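Local coordinates for acid phosphatase (Bacillus anthracis, PDB 2I33), which probably hydrolyses phosphate monoesters at acidic pH, as a magnesium-dependent class C acid phosphatase of the HAD superfamily, at residues A[60-65]-A[173-178]. Residues are numbered along the deposited sequence; the frame is centred on the assembly and turned at random.
Sequences PAIVLD and DIVLFF. With MG (magnesium ion), chain C.
Ala-61 N donates to Asp-173 O (3.0 Å) and Ala-61 O accepts from Val-175 N (2.8 Å), the first two rungs of a parallel ladder. Val-63 repeats the pattern, its N bonding Leu-176 O and its O receiving Phe-178 N (2.9 Å). Between these pairs the register slips by one residue: Ile-174 pairs with Ala-61 but Phe-177 with Val-63, three residues on against two, leaving Val-175 as the extra residue of a beta bulge, its psi of -17° far from extended. Asp-65 N closes the ladder on Phe-178 O, with a nearly straight N-H...O angle of 172°.

Apolar packing occupies both faces. Beside Ile-62, Leu-64 lays CD2 3.8 Å from Phe-178 CB, while Val-63 O meets that ring's edge in its plane. Across the sheet, Val-63 CB lies 3.8 Å from Phe-177 CD1; with CG1 anti to the backbone N (chi1 163°), CG2 is left to meet Ile-174 CG2, which also sits over one face of the Phe-177 ring, displaced toward its rim.

At the strand's end Asp-65 OD2 binds magnesium at 2.1 Å, alongside Asp-67 O, Asp-180 and three waters, consistent with the HAD DxDx(T/V) motif, whose Thr-69 OG1 is also hydrogen-bonded to OD2. Asp-65 OD1 accepts from a metal-bound water and forms a salt bridge with Lys-161.

These are central strands of the Rossmann-like sheet: strand 119-125 flanks 60-64, and helices 31-54 and 106-115 cover the Ile-62 face.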
loop_
_atom_site.group_PDB
_atom_site.type_symbol
_atom_site.label_atom_id
_atom_site.label_comp_id
_atom_site.label_asym_id
_atom_site.label_seq_id
_atom_site.Cartn_x
_atom_site.Cartn_y
_atom_site.Cartn_z
ATOM N N PRO A 60 4.580 27.383 7.249
ATOM C CA PRO A 60 4.247 26.057 6.749
ATOM C C PRO A 60 3.858 25.066 7.847
ATOM O O PRO A 60 4.395 25.095 8.959
ATOM C CB PRO A 60 5.538 25.602 6.049
ATOM C CG PRO A 60 6.603 26.472 6.598
ATOM C CD PRO A 60 5.997 27.731 7.055
ATOM N N ALA A 61 2.946 24.165 7.508
ATOM C CA ALA A 61 2.642 23.022 8.361
ATOM C C ALA A 61 2.475 21.761 7.536
ATOM O O ALA A 61 2.274 21.811 6.326
ATOM C CB ALA A 61 1.391 23.242 9.153
ATOM N N ILE A 62 2.592 20.644 8.216
ATOM C CA ILE A 62 2.130 19.379 7.674
ATOM C C ILE A 62 1.156 18.766 8.655
ATOM O O ILE A 62 1.147 19.105 9.848
ATOM C CB ILE A 62 3.275 18.390 7.394
ATOM C CG1 ILE A 62 3.945 17.955 8.698
ATOM C CG2 ILE A 62 4.254 19.016 6.383
ATOM C CD1 ILE A 62 4.948 16.858 8.483
ATOM N N VAL A 63 0.302 17.914 8.113
ATOM C CA VAL A 63 -0.722 17.234 8.857
ATOM C C VAL A 63 -0.548 15.751 8.649
ATOM O O VAL A 63 -0.359 15.327 7.529
ATOM C CB VAL A 63 -2.097 17.642 8.344
ATOM C CG1 VAL A 63 -3.169 16.650 8.805
ATOM C CG2 VAL A 63 -2.396 19.061 8.780
ATOM N N LEU A 64 -0.609 15.006 9.734
ATOM C CA LEU A 64 -0.589 13.567 9.678
ATOM C C LEU A 64 -1.680 12.957 10.509
ATOM O O LEU A 64 -1.981 13.394 11.615
ATOM C CB LEU A 64 0.724 13.012 10.199
ATOM C CG LEU A 64 1.992 13.633 9.631
ATOM C CD1 LEU A 64 2.530 14.734 10.544
ATOM C CD2 LEU A 64 3.029 12.565 9.428
ATOM N N ASP A 65 -2.257 11.887 9.980
ATOM C CA ASP A 65 -3.038 10.997 10.768
ATOM C C ASP A 65 -2.079 10.267 11.725
ATOM O O ASP A 65 -0.874 10.274 11.505
ATOM C CB ASP A 65 -3.690 10.020 9.781
ATOM C CG ASP A 65 -4.405 8.940 10.431
ATOM O OD1 ASP A 65 -5.251 9.225 11.305
ATOM O OD2 ASP A 65 -4.065 7.773 10.069
ATOM N N ASP A 173 -0.010 27.238 6.172
ATOM C CA ASP A 173 -0.257 26.712 4.852
ATOM C C ASP A 173 0.142 25.272 4.921
ATOM O O ASP A 173 1.307 24.953 5.076
ATOM C CB ASP A 173 0.558 27.430 3.800
ATOM C CG ASP A 173 -0.010 28.779 3.451
ATOM O OD1 ASP A 173 -1.232 29.014 3.638
ATOM O OD2 ASP A 173 0.779 29.632 3.009
ATOM N N ILE A 174 -0.840 24.388 4.861
ATOM C CA ILE A 174 -0.556 22.984 5.024
ATOM C C ILE A 174 -0.005 22.530 3.713
ATOM O O ILE A 174 -0.703 22.550 2.712
ATOM C CB ILE A 174 -1.788 22.162 5.378
ATOM C CG1 ILE A 174 -2.437 22.735 6.654
ATOM C CG2 ILE A 174 -1.386 20.697 5.545
ATOM C CD1 ILE A 174 -3.834 22.154 6.940
ATOM N N VAL A 175 1.255 22.136 3.695
ATOM C CA VAL A 175 1.848 21.811 2.417
ATOM C C VAL A 175 1.743 20.337 2.057
ATOM O O VAL A 175 1.942 19.973 0.889
ATOM C CB VAL A 175 3.307 22.276 2.336
ATOM C CG1 VAL A 175 3.398 23.790 2.457
ATOM C CG2 VAL A 175 4.152 21.604 3.401
ATOM N N LEU A 176 1.451 19.499 3.061
ATOM C CA LEU A 176 1.327 18.062 2.879
ATOM C C LEU A 176 0.395 17.484 3.904
ATOM O O LEU A 176 0.343 17.947 5.043
ATOM C CB LEU A 176 2.680 17.403 3.070
ATOM C CG LEU A 176 3.753 17.636 2.008
ATOM C CD1 LEU A 176 5.078 17.157 2.573
ATOM C CD2 LEU A 176 3.369 16.893 0.747
ATOM N N PHE A 177 -0.334 16.452 3.469
ATOM C CA PHE A 177 -1.130 15.602 4.332
ATOM C C PHE A 177 -0.655 14.185 4.193
ATOM O O PHE A 177 -0.389 13.741 3.088
ATOM C CB PHE A 177 -2.575 15.608 3.867
ATOM C CG PHE A 177 -3.202 16.935 3.942
ATOM C CD1 PHE A 177 -3.930 17.309 5.059
ATOM C CD2 PHE A 177 -3.045 17.842 2.913
ATOM C CE1 PHE A 177 -4.494 18.544 5.137
ATOM C CE2 PHE A 177 -3.617 19.100 2.992
ATOM C CZ PHE A 177 -4.357 19.434 4.114
ATOM N N PHE A 178 -0.588 13.494 5.317
ATOM C CA PHE A 178 -0.162 12.092 5.374
ATOM C C PHE A 178 -1.281 11.256 5.962
ATOM O O PHE A 178 -1.806 11.594 7.020
ATOM C CB PHE A 178 1.091 11.919 6.255
ATOM C CG PHE A 178 2.316 12.601 5.683
ATOM C CD1 PHE A 178 3.272 11.871 5.029
ATOM C CD2 PHE A 178 2.462 13.968 5.776
ATOM C CE1 PHE A 178 4.372 12.492 4.499
ATOM C CE2 PHE A 178 3.553 14.605 5.246
ATOM C CZ PHE A 178 4.511 13.858 4.602
HETATM MG MG MG C . -5.330 6.120 10.209
HETATM O O HOH W 1 -6.424 6.648 12.041
HETATM O O HOH W 2 -6.770 7.270 9.160
HETATM O O HOH W 3 -6.268 4.541 10.125
#